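Local coordinates for protein lipolytic enzyme, g-d-s-l (Clostridium thermocellum, PDB 2W1W) that is a family 6 carbohydrate-binding module, a calcium-holding beta-sandwich domain of a larger G-D-S-L-type protein, and probably serves in carbohydrate recognition, at residues Y7-A12 against C30-H35; D11-N16 against Y41-V46; N67-I72 against A114-G119. All coordinates share one frame; numbering follows the deposited sequence. Where two conformers were deposited one is given.

Contact 1. Residues Y7-A12 against C30-H35. With CA (calcium ion), chain C.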
ATOM      1  N   TYR A   7      -9.435   1.702  -0.384  1.00 11.01           N
ATOM      2  CA  TYR A   7      -8.775   3.005  -0.335  1.00 10.43           C
ATOM      3  C   TYR A   7      -7.968   3.112  -1.614  1.00 10.43           C
ATOM      4  O   TYR A   7      -6.940   2.470  -1.790  1.00 10.93           O
ATOM      5  CB  TYR A   7      -7.934   3.119   0.945  1.00 10.86           C
ATOM      6  CG  TYR A   7      -8.829   3.183   2.148  1.00 10.91           C
ATOM      7  CD1 TYR A   7      -9.340   4.396   2.589  1.00 11.81           C
ATOM      8  CD2 TYR A   7      -9.251   2.027   2.787  1.00 12.48           C
ATOM      9  CE1 TYR A   7     -10.200   4.467   3.652  1.00 12.32           C
ATOM     10  CE2 TYR A   7     -10.123   2.083   3.838  1.00 14.60           C
ATOM     11  CZ  TYR A   7     -10.593   3.288   4.278  1.00 13.35           C
ATOM     12  OH  TYR A   7     -11.478   3.333   5.348  1.00 16.17           O
ATOM     13  N   GLN A   8      -8.485   3.909  -2.533  1.00 11.63           N
ATOM     14  CA  GLN A   8      -7.965   3.966  -3.909  1.00 11.93           C
ATOM     15  C   GLN A   8      -6.696   4.811  -3.996  1.00 12.10           C
ATOM     16  O   GLN A   8      -6.548   5.786  -3.305  1.00 11.40           O
ATOM     17  CB  GLN A   8      -9.031   4.548  -4.864  1.00 13.53           C
ATOM     18  CG  GLN A   8     -10.445   3.946  -4.743  1.00 18.02           C
ATOM     19  CD  GLN A   8     -10.555   2.603  -5.349  1.00 23.07           C
ATOM     20  OE1 GLN A   8      -9.680   2.174  -6.115  1.00 24.96           O
ATOM     21  NE2 GLN A   8     -11.657   1.894  -5.012  1.00 27.49           N
ATOM     22  N   ALA A   9      -5.826   4.443  -4.921  1.00 11.99           N
ATOM     23  CA  ALA A   9      -4.608   5.211  -5.204  1.00 13.16           C
ATOM     24  C   ALA A   9      -4.900   6.667  -5.443  1.00 12.76           C
ATOM     25  O   ALA A   9      -4.194   7.539  -4.973  1.00 13.39           O
ATOM     26  CB  ALA A   9      -3.831   4.625  -6.413  1.00 14.93           C
ATOM     27  N   GLU A  10      -5.958   6.900  -6.197  1.00 12.95           N
ATOM     28  CA  GLU A  10      -6.335   8.278  -6.603  1.00 12.73           C
ATOM     29  C   GLU A  10      -6.640   9.200  -5.425  1.00 12.48           C
ATOM     30  O   GLU A  10      -6.609  10.436  -5.564  1.00 14.40           O
ATOM     31  CB  GLU A  10      -7.466   8.286  -7.671  1.00 13.80           C
ATOM     32  CG  GLU A  10      -8.733   7.490  -7.335  1.00 14.47           C
ATOM     33  CD  GLU A  10      -8.694   6.056  -7.896  1.00 16.84           C
ATOM     34  OE1 GLU A  10      -7.562   5.498  -8.004  1.00 16.50           O
ATOM     35  OE2 GLU A  10      -9.768   5.488  -8.225  1.00 18.67           O
ATOM     36  N   ASP A  11      -6.896   8.590  -4.277  1.00 12.18           N
ATOM     37  CA  ASP A  11      -7.271   9.297  -3.060  1.00 12.43           C
ATOM     38  C   ASP A  11      -6.174   9.344  -2.023  1.00 12.67           C
ATOM     39  O   ASP A  11      -6.348   9.887  -0.948  1.00 15.44           O
ATOM     40  CB  ASP A  11      -8.512   8.629  -2.415  1.00 12.26           C
ATOM     41  CG  ASP A  11      -9.746   8.734  -3.256  1.00 12.91           C
ATOM     42  OD1 ASP A  11      -9.991   9.803  -3.870  1.00 17.10           O
ATOM     43  OD2 ASP A  11     -10.496   7.745  -3.303  1.00 14.93           O
ATOM     44  N   ALA A  12      -5.036   8.771  -2.372  1.00 13.22           N
ATOM     45  CA  ALA A  12      -3.887   8.693  -1.480  1.00 13.73           C
ATOM     46  C   ALA A  12      -3.193  10.047  -1.288  1.00 12.60           C
ATOM     47  O   ALA A  12      -3.296  10.940  -2.101  1.00 14.68           O
ATOM     48  CB  ALA A  12      -2.875   7.646  -1.987  1.00 14.78           C
ATOM     49  N   CYS A  30      -6.175   4.949 -11.275  1.00 16.72           N
ATOM     50  CA  CYS A  30      -4.734   4.986 -11.316  1.00 15.45           C
ATOM     51  C   CYS A  30      -4.151   4.049 -10.260  1.00 13.90           C
ATOM     52  O   CYS A  30      -4.866   3.405  -9.479  1.00 15.07           O
ATOM     53  CB  CYS A  30      -4.244   6.410 -11.071  1.00 15.72           C
ATOM     54  SG  CYS A  30      -4.405   6.989  -9.380  1.00 16.08           S
ATOM     55  N   TYR A  31      -2.845   4.004 -10.294  1.00 14.63           N
ATOM     56  CA  TYR A  31      -1.997   3.416  -9.254  1.00 13.47           C
ATOM     57  C   TYR A  31      -0.924   4.397  -8.871  1.00 13.98           C
ATOM     58  O   TYR A  31      -0.783   5.434  -9.521  1.00 15.42           O
ATOM     59  CB  TYR A  31      -1.400   2.062  -9.715  1.00 14.53           C
ATOM     60  CG  TYR A  31      -0.506   2.162 -10.933  1.00 13.24           C
ATOM     61  CD1 TYR A  31       0.831   2.433 -10.821  1.00 14.41           C
ATOM     62  CD2 TYR A  31      -1.041   2.006 -12.204  1.00 16.08           C
ATOM     63  CE1 TYR A  31       1.648   2.539 -11.967  1.00 15.60           C
ATOM     64  CE2 TYR A  31      -0.254   2.085 -13.330  1.00 16.01           C
ATOM     65  CZ  TYR A  31       1.084   2.363 -13.209  1.00 16.96           C
ATOM     66  OH  TYR A  31       1.855   2.458 -14.350  1.00 19.39           O
ATOM     67  N   VAL A  32      -0.177   4.066  -7.833  1.00 12.71           N
ATOM     68  CA  VAL A  32       0.949   4.861  -7.344  0.50 13.42           C
ATOM     69  C   VAL A  32       2.274   4.196  -7.674  1.00 14.27           C
ATOM     70  O   VAL A  32       2.434   2.992  -7.488  1.00 14.91           O
ATOM     71  CB  VAL A  32       0.912   5.038  -5.809  0.50 13.01           C
ATOM     72  CG1 VAL A  32       2.107   5.906  -5.339  0.50 12.29           C
ATOM     73  CG2 VAL A  32      -0.456   5.591  -5.337  0.50 13.32           C
ATOM     74  N   ASN A  33       3.211   5.030  -8.138  1.00 16.20           N
ATOM     75  CA  ASN A  33       4.586   4.664  -8.444  0.75 16.62           C
ATOM     76  C   ASN A  33       5.578   5.411  -7.576  1.00 18.20           C
ATOM     77  O   ASN A  33       5.492   6.621  -7.463  1.00 19.06           O
ATOM     78  CB  ASN A  33       4.836   4.991  -9.892  0.75 17.07           C
ATOM     79  CG  ASN A  33       6.294   4.822 -10.274  0.75 16.15           C
ATOM     80  OD1 ASN A  33       7.161   5.701 -10.041  0.75 21.27           O
ATOM     81  ND2 ASN A  33       6.574   3.702 -10.832  0.75 18.22           N
ATOM     82  N   TYR A  34       6.526   4.696  -7.010  1.00 17.70           N
ATOM     83  CA  TYR A  34       7.540   5.209  -6.062  1.00 20.57           C
ATOM     84  C   TYR A  34       8.864   5.794  -6.618  1.00 23.66           C
ATOM     85  O   TYR A  34       9.819   6.087  -5.843  1.00 26.48           O
ATOM     86  CB  TYR A  34       7.916   4.122  -5.072  1.00 19.21           C
ATOM     87  CG  TYR A  34       6.891   3.865  -3.990  1.00 17.58           C
ATOM     88  CD1 TYR A  34       5.759   3.081  -4.242  1.00 14.43           C
ATOM     89  CD2 TYR A  34       7.085   4.343  -2.725  1.00 17.34           C
ATOM     90  CE1 TYR A  34       4.833   2.807  -3.252  1.00 14.95           C
ATOM     91  CE2 TYR A  34       6.168   4.087  -1.722  1.00 15.54           C
ATOM     92  CZ  TYR A  34       5.043   3.327  -1.996  1.00 13.09           C
ATOM     93  OH  TYR A  34       4.153   3.048  -0.993  1.00 13.58           O
ATOM     94  N   HIS A  35       8.995   5.944  -7.914  1.00 26.67           N
ATOM     95  CA  HIS A  35      10.117   6.803  -8.392  1.00 28.39           C
ATOM     96  C   HIS A  35      11.492   6.151  -8.362  1.00 27.91           C
ATOM     97  O   HIS A  35      12.511   6.814  -8.425  1.00 29.94           O
ATOM     98  CB  HIS A  35      10.230   8.064  -7.543  1.00 29.76           C
ATOM     99  CG  HIS A  35       9.611   9.280  -8.155  1.00 33.23           C
ATOM    100  ND1 HIS A  35       9.377   9.405  -9.506  1.00 37.48           N
ATOM    101  CD2 HIS A  35       9.229  10.451  -7.597  1.00 36.36           C
ATOM    102  CE1 HIS A  35       8.850  10.593  -9.751  1.00 38.23           C
ATOM    103  NE2 HIS A  35       8.747  11.247  -8.608  1.00 38.02           N
TER
HETATM  104 CA    CA C1132      -5.998   1.878  -8.347  1.00 24.56          CA
HETATM  105  O   HOH W   1      -7.463   2.713  -7.008  1.00 21.22           O

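Contact 2. Residues D11-N16 against Y41-V46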
ATOM      1  N   ASP A  11      -6.896   8.590  -4.277  1.00 12.18           N
ATOM      2  CA  ASP A  11      -7.271   9.297  -3.060  1.00 12.43           C
ATOM      3  C   ASP A  11      -6.174   9.344  -2.023  1.00 12.67           C
ATOM      4  O   ASP A  11      -6.348   9.887  -0.948  1.00 15.44           O
ATOM      5  CB  ASP A  11      -8.512   8.629  -2.415  1.00 12.26           C
ATOM      6  CG  ASP A  11      -9.746   8.734  -3.256  1.00 12.91           C
ATOM      7  OD1 ASP A  11      -9.991   9.803  -3.870  1.00 17.10           O
ATOM      8  OD2 ASP A  11     -10.496   7.745  -3.303  1.00 14.93           O
ATOM      9  N   ALA A  12      -5.036   8.771  -2.372  1.00 13.22           N
ATOM     10  CA  ALA A  12      -3.887   8.693  -1.480  1.00 13.73           C
ATOM     11  C   ALA A  12      -3.193  10.047  -1.288  1.00 12.60           C
ATOM     12  O   ALA A  12      -3.296  10.940  -2.101  1.00 14.68           O
ATOM     13  CB  ALA A  12      -2.875   7.646  -1.987  1.00 14.78           C
ATOM     14  N   ILE A  13      -2.525  10.174  -0.167  1.00 11.70           N
ATOM     15  CA  ILE A  13      -1.552  11.251   0.105  1.00 11.94           C
ATOM     16  C   ILE A  13      -0.189  10.646  -0.139  1.00 12.30           C
ATOM     17  O   ILE A  13       0.124   9.593   0.405  1.00 13.38           O
ATOM     18  CB  ILE A  13      -1.663  11.758   1.551  1.00 13.20           C
ATOM     19  CG1 ILE A  13      -3.024  12.398   1.733  1.00 16.17           C
ATOM     20  CG2 ILE A  13      -0.540  12.740   1.857  1.00 15.77           C
ATOM     21  CD1 ILE A  13      -3.378  12.758   3.179  1.00 20.62           C
ATOM     22  N   ILE A  14       0.603  11.283  -0.975  1.00 12.86           N
ATOM     23  CA  ILE A  14       1.865  10.708  -1.408  1.00 14.10           C
ATOM     24  C   ILE A  14       3.037  11.667  -1.238  1.00 15.20           C
ATOM     25  O   ILE A  14       2.898  12.865  -1.064  1.00 17.48           O
ATOM     26  CB  ILE A  14       1.772  10.152  -2.850  1.00 13.92           C
ATOM     27  CG1 ILE A  14       1.573  11.260  -3.875  1.00 14.67           C
ATOM     28  CG2 ILE A  14       0.607   9.129  -3.011  1.00 15.90           C
ATOM     29  CD1 ILE A  14       1.320  10.693  -5.242  1.00 16.96           C
ATOM     30  N   TYR A  15       4.202  11.047  -1.204  1.00 16.83           N
ATOM     31  CA  TYR A  15       5.493  11.728  -1.064  1.00 17.36           C
ATOM     32  C   TYR A  15       6.506  10.973  -1.892  1.00 18.13           C
ATOM     33  O   TYR A  15       6.641   9.767  -1.777  1.00 16.91           O
ATOM     34  CB  TYR A  15       5.921  11.784   0.411  1.00 18.26           C
ATOM     35  CG  TYR A  15       7.377  12.203   0.615  1.00 20.49           C
ATOM     36  CD1 TYR A  15       7.759  13.500   0.485  1.00 23.33           C
ATOM     37  CD2 TYR A  15       8.326  11.274   0.997  1.00 24.02           C
ATOM     38  CE1 TYR A  15       9.083  13.868   0.661  1.00 23.75           C
ATOM     39  CE2 TYR A  15       9.660  11.619   1.174  1.00 25.14           C
ATOM     40  CZ  TYR A  15      10.023  12.916   1.033  1.00 25.42           C
ATOM     41  OH  TYR A  15      11.357  13.227   1.234  1.00 29.51           O
ATOM     42  N   ASN A  16       7.231  11.706  -2.731  1.00 18.60           N
ATOM     43  CA  ASN A  16       8.234  11.131  -3.619  0.50 18.83           C
ATOM     44  C   ASN A  16       7.706   9.888  -4.331  1.00 18.15           C
ATOM     45  O   ASN A  16       8.339   8.828  -4.453  1.00 18.83           O
ATOM     46  CB  ASN A  16       9.523  10.847  -2.847  0.50 19.03           C
ATOM     47  CG  ASN A  16      10.367  12.106  -2.617  0.50 20.31           C
ATOM     48  OD1 ASN A  16      10.086  13.184  -3.160  0.50 21.39           O
ATOM     49  ND2 ASN A  16      11.426  11.964  -1.821  0.50 22.23           N
ATOM     50  N   TYR A  41       6.435   7.532   0.017  1.00 14.43           N
ATOM     51  CA  TYR A  41       5.325   6.850   0.719  1.00 13.33           C
ATOM     52  C   TYR A  41       3.990   7.196   0.139  1.00 12.73           C
ATOM     53  O   TYR A  41       3.805   8.183  -0.598  1.00 13.13           O
ATOM     54  CB  TYR A  41       5.337   7.174   2.238  1.00 14.17           C
ATOM     55  CG  TYR A  41       5.055   8.613   2.671  1.00 15.40           C
ATOM     56  CD1 TYR A  41       3.787   9.158   2.569  1.00 15.24           C
ATOM     57  CD2 TYR A  41       6.057   9.406   3.238  1.00 19.03           C
ATOM     58  CE1 TYR A  41       3.515  10.450   2.995  1.00 19.54           C
ATOM     59  CE2 TYR A  41       5.790  10.720   3.670  1.00 20.26           C
ATOM     60  CZ  TYR A  41       4.517  11.227   3.528  1.00 21.53           C
ATOM     61  OH  TYR A  41       4.181  12.512   3.935  1.00 24.28           O
ATOM     62  N   ILE A  42       3.076   6.335   0.525  1.00 11.92           N
ATOM     63  CA  ILE A  42       1.652   6.531   0.292  0.50 11.75           C
ATOM     64  C   ILE A  42       0.936   6.365   1.628  1.00 11.40           C
ATOM     65  O   ILE A  42       1.342   5.591   2.471  1.00 10.51           O
ATOM     66  CB  ILE A  42       1.100   5.564  -0.767  0.50 11.38           C
ATOM     67  CG1 ILE A  42       1.096   4.116  -0.229  0.50 10.17           C
ATOM     68  CG2 ILE A  42       1.909   5.698  -2.059  0.50 13.80           C
ATOM     69  CD1 ILE A  42       0.688   3.051  -1.237  0.50 12.06           C
ATOM     70  N   GLU A  43      -0.110   7.131   1.806  1.00 11.31           N
ATOM     71  CA  GLU A  43      -0.877   7.044   3.038  1.00 12.07           C
ATOM     72  C   GLU A  43      -2.334   7.402   2.845  1.00 11.72           C
ATOM     73  O   GLU A  43      -2.696   8.159   1.941  1.00 12.66           O
ATOM     74  CB  GLU A  43      -0.227   7.856   4.137  1.00 14.60           C
ATOM     75  CG  GLU A  43      -0.452   9.257   4.099  1.00 17.96           C
ATOM     76  CD  GLU A  43       0.096   9.982   5.334  1.00 21.45           C
ATOM     77  OE1 GLU A  43       0.978   9.469   6.063  1.00 18.92           O
ATOM     78  OE2 GLU A  43      -0.370  11.124   5.559  1.00 25.20           O
ATOM     79  N   TRP A  44      -3.164   6.766   3.661  1.00 10.81           N
ATOM     80  CA  TRP A  44      -4.581   7.055   3.675  1.00 10.51           C
ATOM     81  C   TRP A  44      -5.053   7.254   5.098  1.00 10.54           C
ATOM     82  O   TRP A  44      -4.480   6.774   6.055  1.00 10.48           O
ATOM     83  CB  TRP A  44      -5.403   5.887   3.098  1.00 10.96           C
ATOM     84  CG  TRP A  44      -5.252   5.602   1.626  1.00 10.69           C
ATOM     85  CD1 TRP A  44      -6.038   6.094   0.613  1.00 10.19           C
ATOM     86  CD2 TRP A  44      -4.317   4.700   1.002  1.00 11.38           C
ATOM     87  NE1 TRP A  44      -5.628   5.578  -0.579  1.00 11.65           N
ATOM     88  CE2 TRP A  44      -4.596   4.708  -0.373  1.00 12.71           C
ATOM     89  CE3 TRP A  44      -3.258   3.916   1.460  1.00 12.35           C
ATOM     90  CZ2 TRP A  44      -3.889   3.916  -1.287  1.00 12.79           C
ATOM     91  CZ3 TRP A  44      -2.568   3.152   0.556  1.00 12.98           C
ATOM     92  CH2 TRP A  44      -2.869   3.162  -0.784  1.00 12.60           C
ATOM     93  N   ASN A  45      -6.182   7.929   5.173  1.00 11.51           N
ATOM     94  CA  ASN A  45      -6.954   8.114   6.406  1.00 12.23           C
ATOM     95  C   ASN A  45      -8.043   7.050   6.390  1.00 11.66           C
ATOM     96  O   ASN A  45      -8.987   7.120   5.613  1.00 14.01           O
ATOM     97  CB  ASN A  45      -7.563   9.521   6.435  1.00 12.60           C
ATOM     98  CG  ASN A  45      -6.530  10.608   6.640  1.00 14.74           C
ATOM     99  OD1 ASN A  45      -6.342  11.497   5.751  1.00 19.85           O
ATOM    100  ND2 ASN A  45      -5.841  10.547   7.744  1.00 12.48           N
ATOM    101  N   VAL A  46      -7.886   6.070   7.257  1.00 12.35           N
ATOM    102  CA  VAL A  46      -8.706   4.863   7.278  1.00 12.07           C
ATOM    103  C   VAL A  46      -9.579   4.820   8.525  1.00 13.08           C
ATOM    104  O   VAL A  46      -9.091   4.860   9.625  1.00 12.79           O
ATOM    105  CB  VAL A  46      -7.802   3.598   7.216  1.00 12.46           C
ATOM    106  CG1 VAL A  46      -8.589   2.309   7.397  1.00 13.72           C
ATOM    107  CG2 VAL A  46      -7.028   3.577   5.862  1.00 12.34           C
TER

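Contact 3. Residues N67-I72 against A114-G119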
ATOM      1  N   ASN A  67      12.702  -8.113  -4.463  1.00 11.98           N
ATOM      2  CA  ASN A  67      11.751  -7.653  -3.453  1.00 11.48           C
ATOM      3  C   ASN A  67      11.865  -6.154  -3.272  1.00 11.58           C
ATOM      4  O   ASN A  67      12.950  -5.602  -3.254  1.00 12.73           O
ATOM      5  CB  ASN A  67      12.028  -8.400  -2.144  1.00 11.47           C
ATOM      6  CG  ASN A  67      11.032  -8.108  -1.033  1.00 11.73           C
ATOM      7  OD1 ASN A  67       9.883  -7.749  -1.283  1.00 12.98           O
ATOM      8  ND2 ASN A  67      11.476  -8.338   0.203  1.00 13.64           N
ATOM      9  N   ARG A  68      10.704  -5.526  -3.141  1.00 11.42           N
ATOM     10  CA  ARG A  68      10.597  -4.111  -2.864  1.00 11.82           C
ATOM     11  C   ARG A  68       9.839  -3.879  -1.531  1.00 11.51           C
ATOM     12  O   ARG A  68       8.663  -3.485  -1.517  1.00 11.22           O
ATOM     13  CB  ARG A  68       9.913  -3.388  -4.009  1.00 11.41           C
ATOM     14  CG  ARG A  68      10.787  -3.247  -5.244  1.00 13.15           C
ATOM     15  CD  ARG A  68      10.183  -2.311  -6.254  1.00 15.13           C
ATOM     16  NE  ARG A  68      11.152  -2.066  -7.330  1.00 16.47           N
ATOM     17  CZ  ARG A  68      11.072  -1.070  -8.183  1.00 16.22           C
ATOM     18  NH1 ARG A  68      10.095  -0.188  -8.101  1.00 18.47           N
ATOM     19  NH2 ARG A  68      11.994  -0.956  -9.128  1.00 18.48           N
ATOM     20  N   PRO A  69      10.509  -4.151  -0.407  1.00 10.85           N
ATOM     21  CA  PRO A  69       9.815  -4.105   0.883  1.00 10.93           C
ATOM     22  C   PRO A  69       9.489  -2.714   1.329  1.00 10.63           C
ATOM     23  O   PRO A  69      10.105  -1.732   0.929  1.00 11.91           O
ATOM     24  CB  PRO A  69      10.822  -4.753   1.836  1.00 12.18           C
ATOM     25  CG  PRO A  69      12.141  -4.488   1.213  1.00 12.50           C
ATOM     26  CD  PRO A  69      11.932  -4.525  -0.245  1.00 11.54           C
ATOM     27  N   MET A  70       8.466  -2.642   2.158  1.00 10.57           N
ATOM     28  CA  MET A  70       8.013  -1.367   2.689  1.00 10.76           C
ATOM     29  C   MET A  70       7.741  -1.440   4.184  1.00 10.59           C
ATOM     30  O   MET A  70       7.310  -2.428   4.723  1.00 11.05           O
ATOM     31  CB  MET A  70       6.779  -0.863   1.953  1.00 10.77           C
ATOM     32  CG  MET A  70       7.003  -0.641   0.474  1.00 11.13           C
ATOM     33  SD  MET A  70       5.823   0.488  -0.271  1.00 11.67           S
ATOM     34  CE  MET A  70       4.353  -0.552  -0.400  1.00 13.12           C
ATOM     35  N   ARG A  71       7.987  -0.306   4.808  1.00 10.24           N
ATOM     36  CA  ARG A  71       7.648  -0.039   6.209  1.00 11.31           C
ATOM     37  C   ARG A  71       6.181   0.350   6.293  1.00 11.29           C
ATOM     38  O   ARG A  71       5.729   1.231   5.574  1.00 11.48           O
ATOM     39  CB  ARG A  71       8.515   1.109   6.746  1.00 11.98           C
ATOM     40  CG  ARG A  71       8.104   1.611   8.120  1.00 13.22           C
ATOM     41  CD  ARG A  71       8.827   2.941   8.454  1.00 15.07           C
ATOM     42  NE  ARG A  71      10.252   2.721   8.537  1.00 17.46           N
ATOM     43  CZ  ARG A  71      11.208   3.612   8.295  1.00 24.60           C
ATOM     44  NH1 ARG A  71      10.940   4.858   7.926  1.00 27.90           N
ATOM     45  NH2 ARG A  71      12.464   3.232   8.444  1.00 26.89           N
ATOM     46  N   ILE A  72       5.447  -0.338   7.156  1.00  9.87           N
ATOM     47  CA  ILE A  72       4.042  -0.018   7.376  1.00 10.19           C
ATOM     48  C   ILE A  72       3.910   0.644   8.746  1.00 10.76           C
ATOM     49  O   ILE A  72       4.274   0.092   9.757  1.00 11.22           O
ATOM     50  CB  ILE A  72       3.105  -1.257   7.276  1.00  9.75           C
ATOM     51  CG1 ILE A  72       3.412  -2.103   6.017  1.00 10.66           C
ATOM     52  CG2 ILE A  72       1.637  -0.800   7.359  1.00 10.12           C
ATOM     53  CD1 ILE A  72       3.223  -1.370   4.704  1.00 11.47           C
ATOM     54  N   ALA A 114       8.747   3.259   1.238  1.00 11.96           N
ATOM     55  CA  ALA A 114       9.860   2.528   0.597  1.00 11.95           C
ATOM     56  C   ALA A 114      11.114   2.591   1.448  1.00 12.50           C
ATOM     57  O   ALA A 114      11.588   3.668   1.786  1.00 14.63           O
ATOM     58  CB  ALA A 114      10.128   3.126  -0.816  1.00 12.35           C
ATOM     59  N   ILE A 115      11.657   1.415   1.765  1.00 12.72           N
ATOM     60  CA  ILE A 115      12.877   1.337   2.567  1.00 13.14           C
ATOM     61  C   ILE A 115      14.119   0.849   1.797  1.00 13.80           C
ATOM     62  O   ILE A 115      15.252   0.917   2.312  1.00 14.99           O
ATOM     63  CB  ILE A 115      12.682   0.522   3.854  1.00 13.33           C
ATOM     64  CG1 ILE A 115      12.350  -0.941   3.548  1.00 14.94           C
ATOM     65  CG2 ILE A 115      11.603   1.201   4.753  1.00 14.60           C
ATOM     66  CD1 ILE A 115      12.319  -1.802   4.812  1.00 16.52           C
ATOM     67  N   ALA A 116      13.887   0.354   0.593  1.00 13.07           N
ATOM     68  CA  ALA A 116      14.974  -0.184  -0.253  1.00 12.69           C
ATOM     69  C   ALA A 116      15.263   0.775  -1.366  1.00 13.00           C
ATOM     70  O   ALA A 116      14.459   1.642  -1.736  1.00 12.94           O
ATOM     71  CB  ALA A 116      14.640  -1.540  -0.781  1.00 14.38           C
ATOM     72  N   SER A 117      16.463   0.612  -1.878  1.00 12.81           N
ATOM     73  CA  SER A 117      17.054   1.617  -2.744  1.00 13.47           C
ATOM     74  C   SER A 117      16.385   1.763  -4.092  1.00 14.08           C
ATOM     75  O   SER A 117      16.558   2.782  -4.750  1.00 15.25           O
ATOM     76  CB  SER A 117      18.553   1.373  -2.926  1.00 13.89           C
ATOM     77  OG  SER A 117      18.800   0.185  -3.604  1.00 17.65           O
ATOM     78  N   ASP A 118      15.565   0.787  -4.457  1.00 14.67           N
ATOM     79  CA  ASP A 118      14.829   0.836  -5.731  1.00 16.19           C
ATOM     80  C   ASP A 118      13.368   1.236  -5.601  1.00 15.02           C
ATOM     81  O   ASP A 118      12.617   1.248  -6.574  1.00 15.76           O
ATOM     82  CB  ASP A 118      14.980  -0.462  -6.498  1.00 17.20           C
ATOM     83  CG  ASP A 118      16.407  -0.705  -6.910  1.00 21.19           C
ATOM     84  OD1 ASP A 118      17.103   0.313  -7.214  1.00 25.69           O
ATOM     85  OD2 ASP A 118      16.848  -1.889  -6.879  1.00 25.15           O
ATOM     86  N   GLY A 119      13.000   1.649  -4.396  1.00 13.41           N
ATOM     87  CA  GLY A 119      11.659   2.140  -4.144  1.00 14.23           C
ATOM     88  C   GLY A 119      10.683   1.034  -3.904  1.00 13.16           C
ATOM     89  O   GLY A 119      11.020  -0.113  -3.726  1.00 13.24           O
TER
HETATM   90  O   HOH W   2      11.406  -0.250  -0.846  1.00 15.14           O

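Contact 1. Residues Y7-A12 against C30-H35
The methyl of Ala9 fits against the start of strand 31-33, where Cys30, Tyr31 and Val32 all touch it. Its CB lies 3.5 Å from the carbonyl O of Cys30, while the thiol and a valine branch supply the apolar side: Ala9 CB is 3.8 Å from Cys30 SG and 3.7 Å from Val32 CG2. The thiol goes on to graze the next residue, with Glu10 N 3.5 Å from Cys30 SG; no hydrogen bond crosses between the segments. SG reaches the Ala9-Glu10 backbone because chi1 (73°) sets it between the backbone N and the carbonyl carbon of Cys30.

The same Cys30 O that borders Ala9 binds the calcium ion at 2.2 Å, and water 1 binds the ion at 2.1 Å. This water joins the metal to segment 7-12: it accepts from Ala9 N and donates to Gln8 OE1 and to Glu10 OE1, the latter at 3.0 Å. Gripped by three protein groups and the ion, it has little freedom, and the metal would probably polarise it toward the two acceptors. Glu10 is steadied by its second oxygen, OE2, which accepts from Ser29 N, and the short 3-10 turn is braced by Asp11 N bonding to Gln8 O. Thr27 O and Asp124 OD1 also bind the ion, making this a calcium site of the family 6 module, with backbone carbonyls, a carboxylate and water as ligands at the margin of the beta-sandwich.

Contact 2. Residues D11-N16 against Y41-V46
Ile13 and Tyr15 each exchange a pair of backbone hydrogen bonds with strand 41-48, opposite Glu43 and Tyr41 respectively. Around the first pair, Ile13 N to Glu43 O (2.9 Å) is nearly straight, whereas the return bond, Glu43 N to Ile13 O (2.8 Å), is bent to 139° at the hydrogen. Between the two hydrogen-bonded pairs, Ile14 and Ile42 form a non-hydrogen-bonded pair, flanked by CA-H...O contacts such as Ile14 CA to Tyr41 O at 3.3 Å.

Aromatic contacts lie at both ends. Tyr15 CB sits over the centre of the Tyr41 ring, 3.5 Å from its centroid, in a CH-pi contact. The Tyr41 ring comes under it because chi1 (66°) places CG between the backbone N and carbonyl carbon. The two rings, tilted by 30°, are slid so far apart that they barely overlap. At the other end, Ala12 CA lies over the five-membered ring of Trp44, 4.1 Å from its centroid, and Trp44 NE1 is held by Gln8 O.

The remaining side chains divide between two faces, one apolar here and the other mixed. Ile14 CG2 meets Ile42 CG2 at 3.8 Å on the face where Ile42 also reaches Val123 of the other sheet. Ile13 and Glu43 share the face of the tyrosines, with Ile13 CB 3.8 Å from Glu43 CG. Arg111 pairs there with Glu43 OE1 and makes a cation-pi contact with Tyr41. The arrangement is the antiparallel border strand of a five-stranded sheet in a beta-sandwich.

Contact 3. Residues N67-I72 against A114-G119
Ile115, Arg68 and Pro69 carry most of this contact, at the point where strand 70-74 meets the loop that follows strand 106-114. Ile115 lays its two branches along the other segment: CG1 approaches the carbonyl, 3.5 Å from Pro69 O, and CG2 rests 3.7 Å from Arg71 CB. With chi1 at 64°, its CG1 stands between the backbone N and the carbonyl carbon, which brings it to the proline.

Arg68 runs extended beside the turn, its CB, CG and CD all passing near Gly119 O. Its guanidinium then slides beneath the backbone, so that Asp118 O stands over the centre of one face, 3.2 Å from Arg68 CZ. This is no hydrogen bond, since the N-H groups lie in the plane below the oxygen; NH1 donates instead to Gly120 O. Pro69 touches the turn through CD, 4.1 Å from Ala116 CB, and its carbonyl O accepts a hydrogen bond from water 2 at 2.7 Å. That water accepts from Ala116 N at 2.9 Å and donates weakly to Gly119 O.

Gly119 N closes the type I turn on Ala116 O. Beyond the Met70-Ala114 pair no direct backbone hydrogen bond joins the segments, and water 2 bridges them. Asp118 O lies over the guanidinium of Arg68, whose positive charge probably stabilises that oxygen electrostatically although no hydrogen bond joins the two.

Contact 1 is a buried contact beside the calcium ion, contact 2 lies at the surface along a sheet border, and contact 3 is partly buried. Contacts 1 and 2 share Asp11 and Ala12: the chain leaves strand 4-8 of one sheet, passes the metal and enters strand 13-15 of the other, and Val32 packs on Ile42 between them. Contact 3 reaches the same five-stranded sheet as contact 2 without touching it, but joins contact 1 through Tyr34, which packs on Met70 and Ala114. Direct backbone hydrogen bonds dominate contact 2 alone; contact 1 uses a calcium-bound water between a backbone N-H and side-chain oxygens, and contact 3 a water between backbone groups, beside an arginine.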